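Local coordinates for probable 2-oxoglutarate-dependent dioxygenase At5g05600 (Arabidopsis thaliana, PDB 6LSV), which catalyses the iron- and 2-oxoglutarate-dependent hydroxylation of jasmonate to 12-hydroxyjasmonate, with release of succinate and carbon dioxide, at residues A[149-154]-A[164-169]; A[181-186]-A[277-282]; A[192-197]-A[269-274]. One frame throughout, in Å; residues are numbered along the deposited sequence.

Contact 1 (A[149-154]-A[164-169]); sequences KDFNKW and VIDEYG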
ATOM      1  N   LYS A 149      -0.129  18.381  -4.014  1.00 33.98           N
ATOM      2  CA  LYS A 149      -0.648  18.437  -2.656  1.00 35.88           C
ATOM      3  C   LYS A 149      -1.677  19.552  -2.540  1.00 36.58           C
ATOM      4  O   LYS A 149      -1.431  20.686  -2.962  1.00 36.48           O
ATOM      5  CB  LYS A 149       0.490  18.651  -1.663  1.00 36.40           C
ATOM      6  CG  LYS A 149       0.051  18.681  -0.213  1.00 30.12           C
ATOM      7  CD  LYS A 149       1.256  18.686   0.707  1.00 39.52           C
ATOM      8  CE  LYS A 149       0.932  19.334   2.035  1.00 36.21           C
ATOM      9  NZ  LYS A 149       2.121  19.367   2.927  1.00 43.08           N
ATOM     10  N   ASP A 150      -2.828  19.226  -1.958  1.00 36.15           N
ATOM     11  CA  ASP A 150      -3.961  20.145  -1.923  1.00 33.93           C
ATOM     12  C   ASP A 150      -4.809  19.794  -0.708  1.00 35.88           C
ATOM     13  O   ASP A 150      -5.484  18.759  -0.700  1.00 37.17           O
ATOM     14  CB  ASP A 150      -4.768  20.047  -3.217  1.00 33.73           C
ATOM     15  CG  ASP A 150      -5.985  20.951  -3.228  1.00 41.83           C
ATOM     16  OD1 ASP A 150      -6.142  21.781  -2.306  1.00 41.53           O
ATOM     17  OD2 ASP A 150      -6.793  20.827  -4.174  1.00 46.35           O
ATOM     18  N   PHE A 151      -4.782  20.662   0.308  1.00 36.74           N
ATOM     19  CA  PHE A 151      -5.547  20.415   1.525  1.00 35.90           C
ATOM     20  C   PHE A 151      -7.046  20.371   1.260  1.00 40.71           C
ATOM     21  O   PHE A 151      -7.790  19.737   2.017  1.00 42.75           O
ATOM     22  CB  PHE A 151      -5.239  21.489   2.566  1.00 35.23           C
ATOM     23  CG  PHE A 151      -3.803  21.529   2.987  1.00 32.69           C
ATOM     24  CD1 PHE A 151      -3.233  20.455   3.646  1.00 30.15           C
ATOM     25  CD2 PHE A 151      -3.026  22.645   2.732  1.00 30.86           C
ATOM     26  CE1 PHE A 151      -1.912  20.490   4.042  1.00 37.48           C
ATOM     27  CE2 PHE A 151      -1.703  22.686   3.124  1.00 37.81           C
ATOM     28  CZ  PHE A 151      -1.145  21.606   3.780  1.00 34.58           C
ATOM     29  N   ASN A 152      -7.510  21.041   0.202  1.00 41.82           N
ATOM     30  CA  ASN A 152      -8.943  21.070  -0.074  1.00 42.96           C
ATOM     31  C   ASN A 152      -9.461  19.711  -0.522  1.00 40.58           C
ATOM     32  O   ASN A 152     -10.647  19.412  -0.336  1.00 36.01           O
ATOM     33  CB  ASN A 152      -9.257  22.131  -1.127  1.00 47.11           C
ATOM     34  CG  ASN A 152      -8.778  23.512  -0.721  1.00 53.64           C
ATOM     35  OD1 ASN A 152      -8.779  23.862   0.461  1.00 58.39           O
ATOM     36  ND2 ASN A 152      -8.364  24.305  -1.703  1.00 49.00           N
ATOM     37  N   LYS A 153      -8.601  18.879  -1.110  1.00 40.35           N
ATOM     38  CA  LYS A 153      -8.958  17.512  -1.462  1.00 34.45           C
ATOM     39  C   LYS A 153      -8.761  16.541  -0.305  1.00 29.19           C
ATOM     40  O   LYS A 153      -8.883  15.328  -0.499  1.00 31.49           O
ATOM     41  CB  LYS A 153      -8.154  17.047  -2.680  1.00 32.18           C
ATOM     42  CG  LYS A 153      -8.446  17.837  -3.948  1.00 29.64           C
ATOM     43  CD  LYS A 153      -7.775  17.212  -5.161  1.00 36.96           C
ATOM     44  CE  LYS A 153      -7.739  18.175  -6.339  1.00 35.86           C
ATOM     45  NZ  LYS A 153      -6.390  18.783  -6.507  1.00 32.47           N
ATOM     46  N   TRP A 154      -8.457  17.043   0.880  1.00 29.77           N
ATOM     47  CA  TRP A 154      -8.343  16.252   2.091  1.00 31.00           C
ATOM     48  C   TRP A 154      -9.641  16.308   2.878  1.00 29.91           C
ATOM     49  O   TRP A 154     -10.479  17.185   2.649  1.00 30.74           O
ATOM     50  CB  TRP A 154      -7.190  16.769   2.958  1.00 32.50           C
ATOM     51  CG  TRP A 154      -5.835  16.608   2.343  1.00 34.40           C
ATOM     52  CD1 TRP A 154      -5.548  16.280   1.049  1.00 33.48           C
ATOM     53  CD2 TRP A 154      -4.577  16.768   3.003  1.00 33.80           C
ATOM     54  NE1 TRP A 154      -4.188  16.232   0.863  1.00 34.55           N
ATOM     55  CE2 TRP A 154      -3.569  16.528   2.049  1.00 30.23           C
ATOM     56  CE3 TRP A 154      -4.205  17.094   4.311  1.00 38.80           C
ATOM     57  CZ2 TRP A 154      -2.215  16.599   2.361  1.00 33.89           C
ATOM     58  CZ3 TRP A 154      -2.859  17.168   4.619  1.00 39.27           C
ATOM     59  CH2 TRP A 154      -1.880  16.919   3.649  1.00 36.22           C
ATOM     60  N   VAL A 164      -2.782  16.238  11.362  1.00 30.35           N
ATOM     61  CA  VAL A 164      -2.193  14.931  11.633  1.00 32.45           C
ATOM     62  C   VAL A 164      -1.713  14.278  10.342  1.00 37.19           C
ATOM     63  O   VAL A 164      -0.687  13.590  10.329  1.00 33.58           O
ATOM     64  CB  VAL A 164      -3.195  14.038  12.384  1.00 31.00           C
ATOM     65  CG1 VAL A 164      -2.563  12.699  12.720  1.00 33.19           C
ATOM     66  CG2 VAL A 164      -3.665  14.729  13.655  1.00 29.20           C
ATOM     67  N   ILE A 165      -2.442  14.478   9.240  1.00 31.82           N
ATOM     68  CA  ILE A 165      -2.004  13.938   7.953  1.00 30.75           C
ATOM     69  C   ILE A 165      -0.687  14.578   7.533  1.00 33.17           C
ATOM     70  O   ILE A 165       0.263  13.891   7.140  1.00 32.85           O
ATOM     71  CB  ILE A 165      -3.089  14.140   6.879  1.00 33.32           C
ATOM     72  CG1 ILE A 165      -4.306  13.255   7.143  1.00 30.81           C
ATOM     73  CG2 ILE A 165      -2.533  13.835   5.499  1.00 27.90           C
ATOM     74  CD1 ILE A 165      -5.552  13.723   6.403  1.00 28.94           C
ATOM     75  N   ASP A 166      -0.611  15.911   7.616  1.00 34.94           N
ATOM     76  CA  ASP A 166       0.574  16.624   7.147  1.00 34.97           C
ATOM     77  C   ASP A 166       1.817  16.226   7.934  1.00 33.53           C
ATOM     78  O   ASP A 166       2.895  16.041   7.357  1.00 27.70           O
ATOM     79  CB  ASP A 166       0.346  18.133   7.237  1.00 35.72           C
ATOM     80  CG  ASP A 166       1.096  18.898   6.166  1.00 37.92           C
ATOM     81  OD1 ASP A 166       1.108  18.431   5.009  1.00 39.04           O
ATOM     82  OD2 ASP A 166       1.679  19.957   6.481  1.00 39.86           O
ATOM     83  N   GLU A 167       1.690  16.091   9.255  1.00 37.59           N
ATOM     84  CA  GLU A 167       2.849  15.708  10.051  1.00 34.87           C
ATOM     85  C   GLU A 167       3.183  14.232   9.865  1.00 29.10           C
ATOM     86  O   GLU A 167       4.358  13.876   9.726  1.00 32.47           O
ATOM     87  CB  GLU A 167       2.608  16.032  11.526  1.00 30.96           C
ATOM     88  CG  GLU A 167       3.889  16.065  12.348  1.00 43.33           C
ATOM     89  CD  GLU A 167       3.651  15.813  13.826  1.00 44.86           C
ATOM     90  OE1 GLU A 167       2.489  15.906  14.269  1.00 34.49           O
ATOM     91  OE2 GLU A 167       4.632  15.514  14.541  1.00 55.66           O
ATOM     92  N   TYR A 168       2.164  13.367   9.851  1.00 26.85           N
ATOM     93  CA  TYR A 168       2.392  11.952   9.574  1.00 26.07           C
ATOM     94  C   TYR A 168       3.091  11.768   8.233  1.00 32.18           C
ATOM     95  O   TYR A 168       4.067  11.018   8.125  1.00 30.87           O
ATOM     96  CB  TYR A 168       1.062  11.200   9.604  1.00 24.54           C
ATOM     97  CG  TYR A 168       1.157   9.694   9.528  1.00 24.64           C
ATOM     98  CD1 TYR A 168       1.432   8.932  10.659  1.00 24.16           C
ATOM     99  CD2 TYR A 168       0.935   9.029   8.330  1.00 26.84           C
ATOM    100  CE1 TYR A 168       1.501   7.550  10.589  1.00 28.84           C
ATOM    101  CE2 TYR A 168       1.001   7.653   8.250  1.00 27.09           C
ATOM    102  CZ  TYR A 168       1.285   6.916   9.378  1.00 27.79           C
ATOM    103  OH  TYR A 168       1.349   5.545   9.286  1.00 20.46           O
ATOM    104  N   GLY A 169       2.612  12.468   7.199  1.00 28.40           N
ATOM    105  CA  GLY A 169       3.274  12.404   5.906  1.00 26.81           C
ATOM    106  C   GLY A 169       4.705  12.905   5.955  1.00 32.56           C
ATOM    107  O   GLY A 169       5.598  12.324   5.333  1.00 35.70           O
TER

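Contact 2 (A[181-186]-A[277-282]); sequences RVLSTN and STYKSV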
ATOM      1  N   ARG A 181      18.277   4.152   2.155  1.00 32.83           N
ATOM      2  CA  ARG A 181      19.722   4.007   2.286  1.00 31.48           C
ATOM      3  C   ARG A 181      20.105   2.589   2.686  1.00 29.56           C
ATOM      4  O   ARG A 181      21.144   2.076   2.255  1.00 27.01           O
ATOM      5  CB  ARG A 181      20.259   5.020   3.297  1.00 33.21           C
ATOM      6  CG  ARG A 181      20.007   6.467   2.909  1.00 33.73           C
ATOM      7  CD  ARG A 181      21.044   7.397   3.509  1.00 36.00           C
ATOM      8  NE  ARG A 181      21.082   7.309   4.965  1.00 54.22           N
ATOM      9  CZ  ARG A 181      20.346   8.064   5.777  1.00 61.66           C
ATOM     10  NH1 ARG A 181      19.508   8.964   5.274  1.00 53.10           N
ATOM     11  NH2 ARG A 181      20.444   7.917   7.092  1.00 58.25           N
ATOM     12  N   VAL A 182      19.282   1.938   3.509  1.00 29.02           N
ATOM     13  CA  VAL A 182      19.557   0.549   3.864  1.00 28.03           C
ATOM     14  C   VAL A 182      19.294  -0.366   2.672  1.00 31.17           C
ATOM     15  O   VAL A 182      20.066  -1.297   2.407  1.00 34.65           O
ATOM     16  CB  VAL A 182      18.733   0.139   5.098  1.00 32.20           C
ATOM     17  CG1 VAL A 182      18.916  -1.345   5.397  1.00 27.92           C
ATOM     18  CG2 VAL A 182      19.129   0.981   6.305  1.00 28.37           C
ATOM     19  N   LEU A 183      18.210  -0.114   1.931  1.00 30.66           N
ATOM     20  CA  LEU A 183      17.904  -0.932   0.760  1.00 28.03           C
ATOM     21  C   LEU A 183      19.016  -0.850  -0.277  1.00 28.92           C
ATOM     22  O   LEU A 183      19.408  -1.868  -0.863  1.00 28.14           O
ATOM     23  CB  LEU A 183      16.571  -0.496   0.149  1.00 30.65           C
ATOM     24  CG  LEU A 183      15.312  -0.747   0.981  1.00 27.92           C
ATOM     25  CD1 LEU A 183      14.072  -0.329   0.208  1.00 27.73           C
ATOM     26  CD2 LEU A 183      15.223  -2.206   1.388  1.00 18.88           C
ATOM     27  N   SER A 184      19.537   0.359  -0.513  1.00 27.52           N
ATOM     28  CA  SER A 184      20.630   0.542  -1.466  1.00 31.86           C
ATOM     29  C   SER A 184      21.888  -0.183  -1.007  1.00 34.10           C
ATOM     30  O   SER A 184      22.506  -0.934  -1.773  1.00 34.94           O
ATOM     31  CB  SER A 184      20.945   2.031  -1.635  1.00 28.85           C
ATOM     32  OG  SER A 184      19.848   2.756  -2.151  1.00 35.52           O
ATOM     33  N   THR A 185      22.308   0.069   0.235  1.00 31.19           N
ATOM     34  CA  THR A 185      23.539  -0.514   0.751  1.00 32.58           C
ATOM     35  C   THR A 185      23.492  -2.035   0.698  1.00 33.03           C
ATOM     36  O   THR A 185      24.472  -2.682   0.313  1.00 37.05           O
ATOM     37  CB  THR A 185      23.760  -0.024   2.177  1.00 34.57           C
ATOM     38  OG1 THR A 185      24.138   1.356   2.150  1.00 39.50           O
ATOM     39  CG2 THR A 185      24.835  -0.834   2.868  1.00 30.87           C
ATOM     40  N   ASN A 186      22.349  -2.625   1.057  1.00 32.03           N
ATOM     41  CA  ASN A 186      22.237  -4.077   1.055  1.00 34.67           C
ATOM     42  C   ASN A 186      22.445  -4.676  -0.330  1.00 29.96           C
ATOM     43  O   ASN A 186      22.727  -5.871  -0.437  1.00 29.19           O
ATOM     44  CB  ASN A 186      20.879  -4.496   1.621  1.00 32.26           C
ATOM     45  CG  ASN A 186      20.919  -4.716   3.120  1.00 35.85           C
ATOM     46  OD1 ASN A 186      21.790  -5.419   3.629  1.00 39.50           O
ATOM     47  ND2 ASN A 186      19.980  -4.109   3.836  1.00 33.92           N
ATOM     48  N   SER A 277      15.012  -7.599  -9.951  1.00 24.97           N
ATOM     49  CA  SER A 277      14.343  -8.702  -9.262  1.00 25.17           C
ATOM     50  C   SER A 277      15.161  -9.297  -8.120  1.00 27.27           C
ATOM     51  O   SER A 277      14.806 -10.370  -7.618  1.00 28.21           O
ATOM     52  CB  SER A 277      13.938  -9.826 -10.222  1.00 26.51           C
ATOM     53  OG  SER A 277      12.604  -9.660 -10.675  1.00 37.32           O
ATOM     54  N   THR A 278      16.239  -8.643  -7.683  1.00 24.90           N
ATOM     55  CA  THR A 278      16.918  -9.107  -6.477  1.00 27.74           C
ATOM     56  C   THR A 278      16.034  -8.909  -5.252  1.00 25.10           C
ATOM     57  O   THR A 278      15.932  -9.794  -4.393  1.00 23.08           O
ATOM     58  CB  THR A 278      18.255  -8.389  -6.294  1.00 27.75           C
ATOM     59  OG1 THR A 278      19.031  -8.505  -7.494  1.00 27.49           O
ATOM     60  CG2 THR A 278      19.025  -9.002  -5.133  1.00 25.98           C
ATOM     61  N   TYR A 279      15.394  -7.748  -5.152  1.00 24.19           N
ATOM     62  CA  TYR A 279      14.317  -7.539  -4.198  1.00 24.71           C
ATOM     63  C   TYR A 279      12.998  -7.909  -4.860  1.00 25.60           C
ATOM     64  O   TYR A 279      12.776  -7.611  -6.037  1.00 24.17           O
ATOM     65  CB  TYR A 279      14.273  -6.086  -3.725  1.00 24.05           C
ATOM     66  CG  TYR A 279      15.482  -5.642  -2.932  1.00 24.10           C
ATOM     67  CD1 TYR A 279      16.283  -6.559  -2.271  1.00 25.51           C
ATOM     68  CD2 TYR A 279      15.817  -4.298  -2.846  1.00 28.38           C
ATOM     69  CE1 TYR A 279      17.385  -6.150  -1.545  1.00 24.82           C
ATOM     70  CE2 TYR A 279      16.915  -3.880  -2.121  1.00 24.97           C
ATOM     71  CZ  TYR A 279      17.695  -4.810  -1.475  1.00 26.55           C
ATOM     72  OH  TYR A 279      18.792  -4.397  -0.757  1.00 29.43           O
ATOM     73  N   LYS A 280      12.128  -8.569  -4.105  1.00 24.49           N
ATOM     74  CA  LYS A 280      10.815  -8.959  -4.594  1.00 27.39           C
ATOM     75  C   LYS A 280       9.748  -8.112  -3.921  1.00 23.44           C
ATOM     76  O   LYS A 280       9.840  -7.822  -2.726  1.00 25.76           O
ATOM     77  CB  LYS A 280      10.547 -10.442  -4.334  1.00 27.35           C
ATOM     78  CG  LYS A 280      11.507 -11.368  -5.062  1.00 43.46           C
ATOM     79  CD  LYS A 280      11.409 -11.186  -6.572  1.00 35.88           C
ATOM     80  CE  LYS A 280      12.273 -12.201  -7.296  1.00 41.17           C
ATOM     81  NZ  LYS A 280      12.367 -13.479  -6.538  1.00 48.65           N
ATOM     82  N   SER A 281       8.742  -7.705  -4.688  1.00 18.10           N
ATOM     83  CA  SER A 281       7.612  -6.998  -4.105  1.00 20.63           C
ATOM     84  C   SER A 281       6.664  -8.004  -3.462  1.00 19.06           C
ATOM     85  O   SER A 281       6.309  -9.014  -4.075  1.00 23.70           O
ATOM     86  CB  SER A 281       6.887  -6.163  -5.162  1.00 18.42           C
ATOM     87  OG  SER A 281       6.346  -6.972  -6.193  1.00 21.95           O
ATOM     88  N   VAL A 282       6.274  -7.735  -2.215  1.00 19.15           N
ATOM     89  CA  VAL A 282       5.382  -8.640  -1.500  1.00 22.95           C
ATOM     90  C   VAL A 282       3.983  -8.578  -2.103  1.00 24.92           C
ATOM     91  O   VAL A 282       3.504  -7.513  -2.518  1.00 19.86           O
ATOM     92  CB  VAL A 282       5.356  -8.298   0.001  1.00 29.87           C
ATOM     93  CG1 VAL A 282       4.872  -6.865   0.226  1.00 24.59           C
ATOM     94  CG2 VAL A 282       4.482  -9.289   0.759  1.00 24.94           C
TER

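Contact 3 (A[192-197]-A[269-274]); sequences DKFQEA and DQIQIL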
ATOM      1  N   ASP A 192      23.101   6.100  -1.355  1.00 31.44           N
ATOM      2  CA  ASP A 192      22.072   6.985  -1.888  1.00 32.98           C
ATOM      3  C   ASP A 192      21.701   6.646  -3.328  1.00 36.79           C
ATOM      4  O   ASP A 192      21.141   7.490  -4.034  1.00 34.75           O
ATOM      5  CB  ASP A 192      22.520   8.445  -1.780  1.00 27.86           C
ATOM      6  CG  ASP A 192      23.596   8.807  -2.792  1.00 38.58           C
ATOM      7  OD1 ASP A 192      24.422   7.934  -3.134  1.00 47.97           O
ATOM      8  OD2 ASP A 192      23.619   9.973  -3.241  1.00 45.83           O
ATOM      9  N   LYS A 193      21.988   5.417  -3.772  1.00 33.63           N
ATOM     10  CA  LYS A 193      21.715   5.043  -5.157  1.00 35.61           C
ATOM     11  C   LYS A 193      20.215   4.991  -5.444  1.00 36.79           C
ATOM     12  O   LYS A 193      19.767   5.459  -6.497  1.00 31.63           O
ATOM     13  CB  LYS A 193      22.381   3.703  -5.476  1.00 33.72           C
ATOM     14  CG  LYS A 193      22.212   3.232  -6.917  1.00 35.02           C
ATOM     15  CD  LYS A 193      22.620   4.300  -7.931  1.00 36.87           C
ATOM     16  CE  LYS A 193      24.102   4.642  -7.843  1.00 41.27           C
ATOM     17  NZ  LYS A 193      24.511   5.676  -8.841  1.00 51.52           N
ATOM     18  N   PHE A 194      19.423   4.432  -4.523  1.00 37.71           N
ATOM     19  CA  PHE A 194      17.975   4.393  -4.720  1.00 30.69           C
ATOM     20  C   PHE A 194      17.387   5.797  -4.727  1.00 29.70           C
ATOM     21  O   PHE A 194      16.592   6.143  -5.609  1.00 33.38           O
ATOM     22  CB  PHE A 194      17.305   3.550  -3.635  1.00 26.87           C
ATOM     23  CG  PHE A 194      17.279   2.082  -3.933  1.00 28.57           C
ATOM     24  CD1 PHE A 194      18.171   1.524  -4.831  1.00 31.10           C
ATOM     25  CD2 PHE A 194      16.365   1.255  -3.302  1.00 31.37           C
ATOM     26  CE1 PHE A 194      18.146   0.169  -5.104  1.00 31.01           C
ATOM     27  CE2 PHE A 194      16.337  -0.101  -3.570  1.00 35.36           C
ATOM     28  CZ  PHE A 194      17.229  -0.644  -4.474  1.00 28.22           C
ATOM     29  N   GLN A 195      17.756   6.616  -3.736  1.00 26.94           N
ATOM     30  CA  GLN A 195      17.293   7.999  -3.708  1.00 28.52           C
ATOM     31  C   GLN A 195      17.628   8.719  -5.003  1.00 31.04           C
ATOM     32  O   GLN A 195      16.854   9.564  -5.467  1.00 32.49           O
ATOM     33  CB  GLN A 195      17.909   8.740  -2.522  1.00 30.46           C
ATOM     34  CG  GLN A 195      17.143   9.985  -2.132  1.00 24.35           C
ATOM     35  CD  GLN A 195      15.811   9.648  -1.508  1.00 30.07           C
ATOM     36  OE1 GLN A 195      15.743   8.849  -0.575  1.00 33.72           O
ATOM     37  NE2 GLN A 195      14.741  10.244  -2.024  1.00 33.09           N
ATOM     38  N   GLU A 196      18.774   8.390  -5.598  1.00 35.64           N
ATOM     39  CA  GLU A 196      19.138   8.934  -6.900  1.00 34.02           C
ATOM     40  C   GLU A 196      18.162   8.471  -7.977  1.00 34.91           C
ATOM     41  O   GLU A 196      17.601   9.287  -8.719  1.00 29.62           O
ATOM     42  CB  GLU A 196      20.563   8.502  -7.237  1.00 37.65           C
ATOM     43  CG  GLU A 196      21.386   9.489  -8.029  1.00 47.46           C
ATOM     44  CD  GLU A 196      22.782   8.955  -8.306  1.00 60.90           C
ATOM     45  OE1 GLU A 196      22.969   8.294  -9.350  1.00 55.10           O
ATOM     46  OE2 GLU A 196      23.688   9.184  -7.471  1.00 55.64           O
ATOM     47  N   ALA A 197      17.938   7.156  -8.063  1.00 32.41           N
ATOM     48  CA  ALA A 197      17.096   6.602  -9.118  1.00 29.85           C
ATOM     49  C   ALA A 197      15.661   7.102  -9.029  1.00 32.34           C
ATOM     50  O   ALA A 197      14.980   7.214 -10.054  1.00 29.03           O
ATOM     51  CB  ALA A 197      17.126   5.075  -9.059  1.00 29.70           C
ATOM     52  N   ASP A 269       6.535  -2.644  -6.549  1.00 20.67           N
ATOM     53  CA  ASP A 269       6.870  -3.120  -7.889  1.00 22.77           C
ATOM     54  C   ASP A 269       8.055  -2.358  -8.471  1.00 23.60           C
ATOM     55  O   ASP A 269       8.893  -2.939  -9.173  1.00 19.89           O
ATOM     56  CB  ASP A 269       5.654  -2.994  -8.808  1.00 22.20           C
ATOM     57  CG  ASP A 269       4.727  -4.194  -8.723  1.00 27.94           C
ATOM     58  OD1 ASP A 269       5.061  -5.162  -8.004  1.00 26.16           O
ATOM     59  OD2 ASP A 269       3.664  -4.168  -9.382  1.00 29.82           O
ATOM     60  N   GLN A 270       8.143  -1.055  -8.191  1.00 18.34           N
ATOM     61  CA  GLN A 270       9.207  -0.248  -8.776  1.00 21.54           C
ATOM     62  C   GLN A 270      10.581  -0.656  -8.256  1.00 26.04           C
ATOM     63  O   GLN A 270      11.562  -0.620  -9.009  1.00 26.31           O
ATOM     64  CB  GLN A 270       8.950   1.234  -8.504  1.00 19.29           C
ATOM     65  CG  GLN A 270       7.702   1.771  -9.186  1.00 23.52           C
ATOM     66  CD  GLN A 270       7.628   1.380 -10.650  1.00 26.48           C
ATOM     67  OE1 GLN A 270       8.544   1.657 -11.425  1.00 26.78           O
ATOM     68  NE2 GLN A 270       6.538   0.725 -11.036  1.00 19.94           N
ATOM     69  N   ILE A 271      10.677  -1.055  -6.987  1.00 22.38           N
ATOM     70  CA  ILE A 271      11.973  -1.463  -6.459  1.00 21.21           C
ATOM     71  C   ILE A 271      12.347  -2.854  -6.957  1.00 19.86           C
ATOM     72  O   ILE A 271      13.526  -3.123  -7.214  1.00 22.83           O
ATOM     73  CB  ILE A 271      11.973  -1.374  -4.923  1.00 23.94           C
ATOM     74  CG1 ILE A 271      11.948   0.093  -4.490  1.00 24.09           C
ATOM     75  CG2 ILE A 271      13.189  -2.077  -4.331  1.00 23.30           C
ATOM     76  CD1 ILE A 271      12.166   0.308  -3.010  1.00 23.80           C
ATOM     77  N   GLN A 272      11.369  -3.749  -7.128  1.00 19.24           N
ATOM     78  CA  GLN A 272      11.666  -5.039  -7.744  1.00 19.09           C
ATOM     79  C   GLN A 272      12.301  -4.850  -9.115  1.00 25.74           C
ATOM     80  O   GLN A 272      13.252  -5.557  -9.474  1.00 24.60           O
ATOM     81  CB  GLN A 272      10.399  -5.892  -7.851  1.00 20.64           C
ATOM     82  CG  GLN A 272      10.569  -7.134  -8.739  1.00 21.65           C
ATOM     83  CD  GLN A 272       9.491  -8.193  -8.535  1.00 18.67           C
ATOM     84  OE1 GLN A 272       8.887  -8.294  -7.468  1.00 21.46           O
ATOM     85  NE2 GLN A 272       9.259  -8.996  -9.563  1.00 16.56           N
ATOM     86  N   ILE A 273      11.803  -3.878  -9.886  1.00 25.70           N
ATOM     87  CA  ILE A 273      12.359  -3.606 -11.207  1.00 23.85           C
ATOM     88  C   ILE A 273      13.755  -3.003 -11.093  1.00 24.83           C
ATOM     89  O   ILE A 273      14.673  -3.392 -11.825  1.00 25.69           O
ATOM     90  CB  ILE A 273      11.409  -2.696 -12.007  1.00 27.86           C
ATOM     91  CG1 ILE A 273      10.056  -3.382 -12.213  1.00 25.20           C
ATOM     92  CG2 ILE A 273      12.021  -2.322 -13.347  1.00 24.65           C
ATOM     93  CD1 ILE A 273       8.915  -2.415 -12.401  1.00 25.26           C
ATOM     94  N   LEU A 274      13.942  -2.049 -10.174  1.00 23.76           N
ATOM     95  CA  LEU A 274      15.248  -1.411 -10.024  1.00 25.30           C
ATOM     96  C   LEU A 274      16.306  -2.407  -9.562  1.00 25.84           C
ATOM     97  O   LEU A 274      17.438  -2.402 -10.064  1.00 23.78           O
ATOM     98  CB  LEU A 274      15.150  -0.237  -9.049  1.00 16.76           C
ATOM     99  CG  LEU A 274      14.573   1.058  -9.632  1.00 21.71           C
ATOM    100  CD1 LEU A 274      14.258   2.056  -8.535  1.00 20.03           C
ATOM    101  CD2 LEU A 274      15.526   1.672 -10.642  1.00 21.57           C
TER

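Contact 1 (A[149-154]-A[164-169])
The CA atoms of Phe151 and Asp166 are 9.1 Å apart, and those of Trp154 and Ile165 8.9 Å, where a short 3-10 segment (151-153) lies beside helix residues 164-169. The helix flanks the major sheet of the double-stranded beta-helix. The 3-10 segment opens with an Asx turn. Asp150 OD1 accepts from Asn152 N, which comes from above the carboxylate plane. Asp150 OD2 uses its anti lone pair to hold Lys153 NZ in a salt bridge. A backbone bond from Trp154 N to Phe151 O joins the two aromatic residues in one turn.

The Trp154 ring is sandwiched. Phe151 CD1 lies over one face and Ile165 CG2 over the opposite face, both offset toward the rim. Ile165 makes a CH-pi contact, with CG2 3.8 Å from the centroid of the Trp154 six-membered ring and 24° off the normal. Its chi1 of -69° lays CG2 over the ring. Trp154 also packs on Leu141 and Leu143, so its ring lies between strand 137-144 and helix 161-186.

Asp166 supplies the polar side. Lys149, an extended chain, crosses it at about a right angle and forms a salt bridge from NZ to Asp166 OD1. OD1 also lies at two aromatic edges, near the ring planes: Asp166 OD1 is 3.6 Å from Trp154 CH2 and 3.8 Å from Phe151 CE1. The Phe151 ring stands 76° from the carboxylate plane.

Contact 2 (A[181-186]-A[277-282])
The Tyr279 ring meets helix residues 181-186 at its hydroxyl end. Leu183 O and Asn186 CB both sit at the ring edge, near its plane, and neither lies over a face. Outside the two segments, the Tyr279 side chain also touches Cys72, Leu187 and Ile271. The main link is a hydrogen bond from Tyr279 OH to Leu183 O, at 2.6 Å. The donor lies in the carbonyl plane, on a lone pair, with a C=O...donor angle of 135°. The bond leaves from the edge, so the ring reaches the helix end-on. It satisfies a buried tyrosine hydroxyl with a main-chain carbonyl near the C-terminal end of the helix. The partial negative charge there would probably strengthen the bond.

Leu183 CB packs at the ring's edge, 4.1 Å from Tyr279 CE2, and Asn186 CB lies beside Tyr279 OH. Tyr279 CG sits anti to the carbonyl carbon, beside the backbone N (chi1 -65°), and this sends the ring out of the loop toward the helix. Nearby, Arg181 O is gripped twice. Thr185 N and Thr185 OG1 reach it from opposite faces of its plane, and OG1 is 3.1 Å from Arg181 O. The threonine is thereby tied back onto its own helix, on the side away from Tyr279.

The contact is interior packing, remote from the iron and substrate sites. It joins the far end of helix 161-186 to the loop that leads into strand 284-286. Helix 63-74 closes in through Cys72, which touches Leu183 as well as Tyr279. Ile271 of helix 269-274 also packs on both residues, and Leu183 reaches Ile267 at the end of strand 263-267.

Contact 3 (A[192-197]-A[269-274])
Phe194 places CG anti to its carbonyl carbon (chi1 -85°), and the ring swings out until its end meets Ile271. Ile271 answers with CG2, which its own first torsion (chi1 -70°) sets anti to the backbone N. The two side chains cross at about a right angle, and Phe194 CE2 comes 3.8 Å from Ile271 CG2. One helical turn further on in both segments, Ala197 CB touches the forked end of Leu274, 4.1 Å from Leu274 CD2 and 4.2 Å from Leu274 CD1. The Ala197 and Leu274 CA atoms are 8.3 Å apart.

The contact is purely apolar. Charged groups stay on other sides of helix 193-197, where Lys193 NZ forms a salt bridge with Glu196 OE1. Helix 161-186 completes the cluster, since Leu183 packs on both Phe194 and Ile271.

Helix 269-274 follows strand 263-267 directly. Its first residue, Asp269, shares backbone hydrogen bonding with the iron ligand Asp229. The arrangement is buried helix-to-helix packing outside the iron site, with the metal about 14 Å from the Ile271 side chain. It flanks the double-stranded beta-helix, the fold of the 2-oxoglutarate-dependent dioxygenases.

Overall arrangement
Helix 161-186 is shared by contact 1 and contact 2, which lie toward its two ends with centres 29 Å apart. Contact 1 is partly buried and mixes an ion pair with aromatic packing. Contacts 2 and 3 are buried neighbours, their centres 8 Å apart. Contact 2 turns on one tyrosine-to-carbonyl hydrogen bond, whereas contact 3 is hydrocarbon only. Along the chain, contact 3 is nested inside the loop that contact 2 closes. The two also touch directly: Gln272 of helix 269-274 probably accepts hydrogen bonds from the backbone of Ser277 and Ser281. The ion pair thus belongs to the partly buried contact, the hydrogen bond and the hydrocarbon packing to the two buried ones.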